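Long-range contacts in DUF3201 domain-containing protein (Pyrococcus furiosus, PDB 1YB3), which is of unknown function but folds as a single alpha+beta chain around a seven-stranded, wholly antiparallel sheet: residues Y112-F117 against S140-I145; F68-G73 against F85-P90. One frame throughout, in Å; residues are numbered along the deposited sequence.

Contact 1 (Y112-F117 against S140-I145)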
# COMPACT_ATOMS: atom_id res chain seq x y z
N TYR A 112 -6.47 -6.60 1.53
CA TYR A 112 -6.58 -7.76 0.62
C TYR A 112 -5.62 -8.86 0.99
O TYR A 112 -4.65 -8.63 1.69
CB TYR A 112 -6.37 -7.31 -0.84
CG TYR A 112 -5.10 -6.54 -1.16
CD1 TYR A 112 -3.89 -7.19 -1.39
CD2 TYR A 112 -5.13 -5.14 -1.27
CE1 TYR A 112 -2.71 -6.46 -1.71
CE2 TYR A 112 -3.98 -4.40 -1.59
CZ TYR A 112 -2.77 -5.07 -1.80
OH TYR A 112 -1.62 -4.35 -2.12
N GLY A 113 -5.91 -10.09 0.54
CA GLY A 113 -5.01 -11.23 0.75
C GLY A 113 -3.88 -11.28 -0.25
O GLY A 113 -3.32 -10.25 -0.63
N ALA A 114 -3.54 -12.49 -0.71
CA ALA A 114 -2.41 -12.70 -1.63
C ALA A 114 -2.52 -11.91 -2.94
O ALA A 114 -1.52 -11.40 -3.42
CB ALA A 114 -2.21 -14.18 -1.92
N GLU A 115 -3.73 -11.82 -3.49
CA GLU A 115 -3.96 -11.07 -4.73
C GLU A 115 -4.95 -9.92 -4.54
O GLU A 115 -6.09 -10.14 -4.13
CB GLU A 115 -4.50 -12.00 -5.84
CG GLU A 115 -3.70 -13.29 -6.03
CD GLU A 115 -2.27 -13.06 -6.50
OE1 GLU A 115 -1.98 -11.99 -7.07
OE2 GLU A 115 -1.44 -13.97 -6.29
N ASN A 116 -4.54 -8.68 -4.86
CA ASN A 116 -5.46 -7.56 -4.70
C ASN A 116 -6.71 -7.64 -5.56
O ASN A 116 -7.77 -7.23 -5.14
CB ASN A 116 -4.76 -6.19 -4.86
CG ASN A 116 -4.09 -6.02 -6.21
OD1 ASN A 116 -4.06 -6.94 -7.05
ND2 ASN A 116 -3.52 -4.82 -6.44
N PHE A 117 -6.58 -8.18 -6.77
CA PHE A 117 -7.72 -8.22 -7.68
C PHE A 117 -8.74 -9.30 -7.29
O PHE A 117 -9.91 -9.24 -7.70
CB PHE A 117 -7.24 -8.41 -9.13
CG PHE A 117 -6.69 -9.77 -9.41
CD1 PHE A 117 -7.53 -10.78 -9.91
CD2 PHE A 117 -5.36 -10.07 -9.18
CE1 PHE A 117 -7.04 -12.05 -10.16
CE2 PHE A 117 -4.85 -11.34 -9.43
CZ PHE A 117 -5.71 -12.34 -9.93
N SER A 140 -11.66 -16.63 5.86
CA SER A 140 -10.89 -16.77 4.61
C SER A 140 -9.82 -17.86 4.70
O SER A 140 -9.60 -18.44 5.77
CB SER A 140 -10.23 -15.44 4.25
OG SER A 140 -9.10 -15.22 5.09
N ASP A 141 -9.17 -18.11 3.57
CA ASP A 141 -8.04 -19.04 3.49
C ASP A 141 -6.70 -18.28 3.37
O ASP A 141 -5.70 -18.83 2.91
CB ASP A 141 -8.22 -19.96 2.26
CG ASP A 141 -8.25 -19.18 0.95
OD1 ASP A 141 -8.89 -18.11 0.91
OD2 ASP A 141 -7.62 -19.64 -0.04
N GLU A 142 -6.69 -17.02 3.80
CA GLU A 142 -5.52 -16.15 3.58
C GLU A 142 -4.71 -15.97 4.88
O GLU A 142 -5.26 -15.59 5.91
CB GLU A 142 -5.94 -14.80 2.99
CG GLU A 142 -6.63 -14.87 1.60
CD GLU A 142 -5.70 -15.27 0.47
OE1 GLU A 142 -4.54 -14.81 0.42
OE2 GLU A 142 -6.13 -16.06 -0.41
N GLU A 143 -3.41 -16.27 4.82
CA GLU A 143 -2.53 -16.16 5.98
C GLU A 143 -1.95 -14.74 6.16
O GLU A 143 -1.85 -14.25 7.29
CB GLU A 143 -1.40 -17.20 5.91
CG GLU A 143 -0.23 -17.01 6.89
CD GLU A 143 -0.65 -16.99 8.37
OE1 GLU A 143 -1.79 -17.39 8.71
OE2 GLU A 143 0.19 -16.56 9.19
N MSE A 144 -1.55 -14.11 5.06
CA MSE A 144 -0.97 -12.75 5.10
C MSE A 144 -2.02 -11.75 4.63
O MSE A 144 -2.63 -11.93 3.57
CB MSE A 144 0.27 -12.67 4.20
CG MSE A 144 1.40 -13.64 4.57
SE MSE A 144 2.11 -13.27 6.36
CE MSE A 144 2.56 -11.42 6.08
N ILE A 145 -2.24 -10.70 5.43
CA ILE A 145 -3.23 -9.68 5.09
C ILE A 145 -2.49 -8.38 4.80
O ILE A 145 -1.69 -7.94 5.62
CB ILE A 145 -4.25 -9.43 6.24
CG1 ILE A 145 -4.85 -10.76 6.78
CG2 ILE A 145 -5.33 -8.40 5.83
CD1 ILE A 145 -5.48 -11.70 5.71

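Contact 2 (F68-G73 against F85-P90)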
# COMPACT_ATOMS: atom_id res chain seq x y z
N PHE A 68 9.97 -0.27 -3.73
CA PHE A 68 11.09 -0.70 -2.88
C PHE A 68 10.55 -1.26 -1.57
O PHE A 68 9.58 -0.73 -1.03
CB PHE A 68 12.12 0.42 -2.63
CG PHE A 68 11.56 1.67 -2.01
CD1 PHE A 68 11.60 1.85 -0.61
CD2 PHE A 68 11.02 2.69 -2.80
CE1 PHE A 68 11.11 3.03 -0.03
CE2 PHE A 68 10.53 3.86 -2.23
CZ PHE A 68 10.56 4.02 -0.82
N ALA A 69 11.18 -2.34 -1.09
CA ALA A 69 10.81 -2.98 0.18
C ALA A 69 11.20 -2.14 1.39
O ALA A 69 12.26 -1.47 1.41
CB ALA A 69 11.51 -4.34 0.28
N VAL A 70 10.33 -2.18 2.40
CA VAL A 70 10.60 -1.65 3.74
C VAL A 70 10.27 -2.81 4.70
O VAL A 70 9.13 -3.18 4.85
CB VAL A 70 9.72 -0.43 4.09
CG1 VAL A 70 10.09 0.11 5.50
CG2 VAL A 70 9.84 0.69 3.03
N LYS A 71 11.30 -3.40 5.29
CA LYS A 71 11.11 -4.59 6.13
C LYS A 71 10.63 -4.16 7.52
O LYS A 71 11.05 -3.12 8.01
CB LYS A 71 12.40 -5.37 6.23
CG LYS A 71 12.97 -5.79 4.88
CD LYS A 71 14.08 -6.80 5.07
CE LYS A 71 14.54 -7.33 3.73
NZ LYS A 71 15.38 -8.54 3.94
N PRO A 72 9.76 -4.96 8.16
CA PRO A 72 9.21 -6.23 7.70
C PRO A 72 7.87 -6.05 6.97
O PRO A 72 6.96 -5.37 7.47
CB PRO A 72 9.01 -7.00 9.01
CG PRO A 72 8.65 -5.92 10.01
CD PRO A 72 9.28 -4.62 9.51
N GLY A 73 7.77 -6.65 5.78
CA GLY A 73 6.47 -6.82 5.14
C GLY A 73 5.92 -5.61 4.40
O GLY A 73 4.76 -5.61 3.96
N PHE A 85 1.79 2.80 -0.40
CA PHE A 85 2.57 1.89 0.41
C PHE A 85 1.64 0.79 0.88
O PHE A 85 0.41 0.95 0.90
CB PHE A 85 3.28 2.60 1.58
CG PHE A 85 2.33 3.18 2.60
CD1 PHE A 85 1.92 2.41 3.69
CD2 PHE A 85 1.88 4.49 2.49
CE1 PHE A 85 1.05 2.93 4.66
CE2 PHE A 85 0.98 5.02 3.45
CZ PHE A 85 0.57 4.22 4.52
N VAL A 86 2.24 -0.34 1.21
CA VAL A 86 1.48 -1.50 1.67
C VAL A 86 2.30 -2.25 2.70
O VAL A 86 3.52 -2.39 2.52
CB VAL A 86 1.07 -2.43 0.47
CG1 VAL A 86 2.28 -2.81 -0.36
CG2 VAL A 86 0.28 -3.67 0.96
N PHE A 87 1.65 -2.71 3.78
CA PHE A 87 2.31 -3.60 4.73
C PHE A 87 1.49 -4.86 4.87
O PHE A 87 0.26 -4.80 4.91
CB PHE A 87 2.41 -2.94 6.10
CG PHE A 87 3.59 -2.01 6.23
CD1 PHE A 87 4.81 -2.49 6.67
CD2 PHE A 87 3.45 -0.66 5.92
CE1 PHE A 87 5.91 -1.64 6.79
CE2 PHE A 87 4.57 0.21 6.04
CZ PHE A 87 5.78 -0.30 6.47
N ALA A 88 2.20 -5.99 4.96
CA ALA A 88 1.58 -7.31 5.12
C ALA A 88 1.84 -7.79 6.54
O ALA A 88 2.99 -7.70 7.02
CB ALA A 88 2.16 -8.30 4.12
N PHE A 89 0.81 -8.33 7.18
CA PHE A 89 0.94 -8.90 8.52
C PHE A 89 0.28 -10.28 8.57
O PHE A 89 -0.77 -10.49 7.93
CB PHE A 89 0.29 -7.99 9.56
CG PHE A 89 0.87 -6.60 9.62
CD1 PHE A 89 2.17 -6.39 10.09
CD2 PHE A 89 0.11 -5.50 9.24
CE1 PHE A 89 2.71 -5.08 10.15
CE2 PHE A 89 0.64 -4.20 9.32
CZ PHE A 89 1.94 -4.01 9.77
N PRO A 90 0.87 -11.23 9.34
CA PRO A 90 0.19 -12.51 9.54
C PRO A 90 -1.16 -12.33 10.23
O PRO A 90 -1.29 -11.56 11.18
CB PRO A 90 1.16 -13.30 10.45
CG PRO A 90 2.47 -12.63 10.33
CD PRO A 90 2.16 -11.17 10.07
O HOH W 1 5.08 -7.12 8.69
O HOH W 2 4.27 -5.54 1.40

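Contact 1 (Y112-F117 against S140-I145)
Glu142 reaches across to the turn that follows strand 108-112 and takes the backbone N-H of Ala114 on OE1. The bond from Ala114 N to Glu142 OE1 is short, 2.8 Å, and nearly straight, 161° at the hydrogen, although the N-H comes down on the carboxylate from above its plane, 49° out of it. Two torsions place the acid there: CG lies beside the backbone N, opposite the carbonyl carbon (chi1 -62°), and the chain then bends at chi2. An ST turn prepares this approach: Glu142 N donates to Ser140 OG at 3.3 Å.

The close-fitting part centres on Gly113, a worked example of a position where geometry leaves no room for a side chain. Its CA lies 3.6 Å from Glu142 OE1 and 3.8 Å from Met144 O, and a CB would come only 2.6 Å from Glu142 OE1, a clash. Beside it, Tyr112 O approaches Ile145 C at 3.8 Å, while the side chain of Tyr112 sets off away from the other segment, and Asn116 CB lies over the centre of one face of its ring; the hydroxyl is bonded to Glu148. Glu142 OE2 lies close to Glu119 OE2, a pairing of like charges that would probably favour protonation of one of the two.

The looser side faces solvent. There the methyl of Ala114 touches Glu142 OE1 at 3.4 Å and also lies against Glu119, and the selenomethionine side chain of Met144 leads away from the turn.

The contact ties the connection between strands 108-112 and 120-123 to the loop leading from helix 130-138 into strand 144-150, just where Tyr112 and Asn146 pair by backbone bonds and Phe121 of strand 120-123 packs against Glu142 and Ile145.

Contact 2 (F68-G73 against F85-P90)
Gly73 and Ala88 make a backbone contact of antiparallel pairing, set beside strand 82-90 where the turn at the end of strand 65-71 runs into strand 74-79. Ala88 N donates to Gly73 O at 2.8 Å, with 151° at the hydrogen. The same oxygen also receives a CA-H contact from Phe87, with CA at 3.3 Å, and a hydrogen from a water that reaches on, weakly, to Val86 O. A second water donates to both Pro72 O and Ala88 O, at 2.8 Å from the former, so the pairing is continued by solvent where direct bonds give out.

The turn is bent by a cis peptide before Pro72 and by the positive phi of Gly73 (81°). Glycine suits the place twice over, since a CB would fall 2.6 Å from Ala88 O.

Beneath the turn lies the ring of Phe87. With its CG beside the backbone N and opposite the carbonyl carbon (chi1 -82°), the ring is carried under the bend and turns its edge, at CD1, to Pro72 O at 3.7 Å, the oxygen lying in the ring plane. Farther out, CZ meets Val70 CG1 at 4.4 Å, reaching the strand two places away in the sheet. Phe165 of helix 155-171 meets this ring with nearly parallel planes, and Leu175 also touches it. With the ring gone, as with an alanine here, a gap would probably open between the turn and helix 155-171, and Val70 and Phe165 would lose their aromatic partner.

Backbone bonds between Val86 and Glu75 carry the same pairing onward, and the whole is the geometry of a beta-meander: strands 65-71, 74-79 and 82-90 follow one another in sequence and lie side by side, joined by tight turns.

Contact 2 comes first along the chain and contact 1 follows; their centres are about 14 Å apart, yet they meet within one sheet. Strands 82-90 and 144-150 are neighbours there: Ile145 N probably bonds to Phe89 O at 2.9 Å, and the terminal methyl of selenomethionine Met144, CE, packs on Phe89 C at 3.6 Å. Contact 2 belongs to the meander of early strands, contact 1 to the later half, where strand 144-150 is inserted between 82-90 and 108-112. That strand, the last in sequence, therefore joins the earlier and later strands into one continuous sheet, and all four segments lie within the family region.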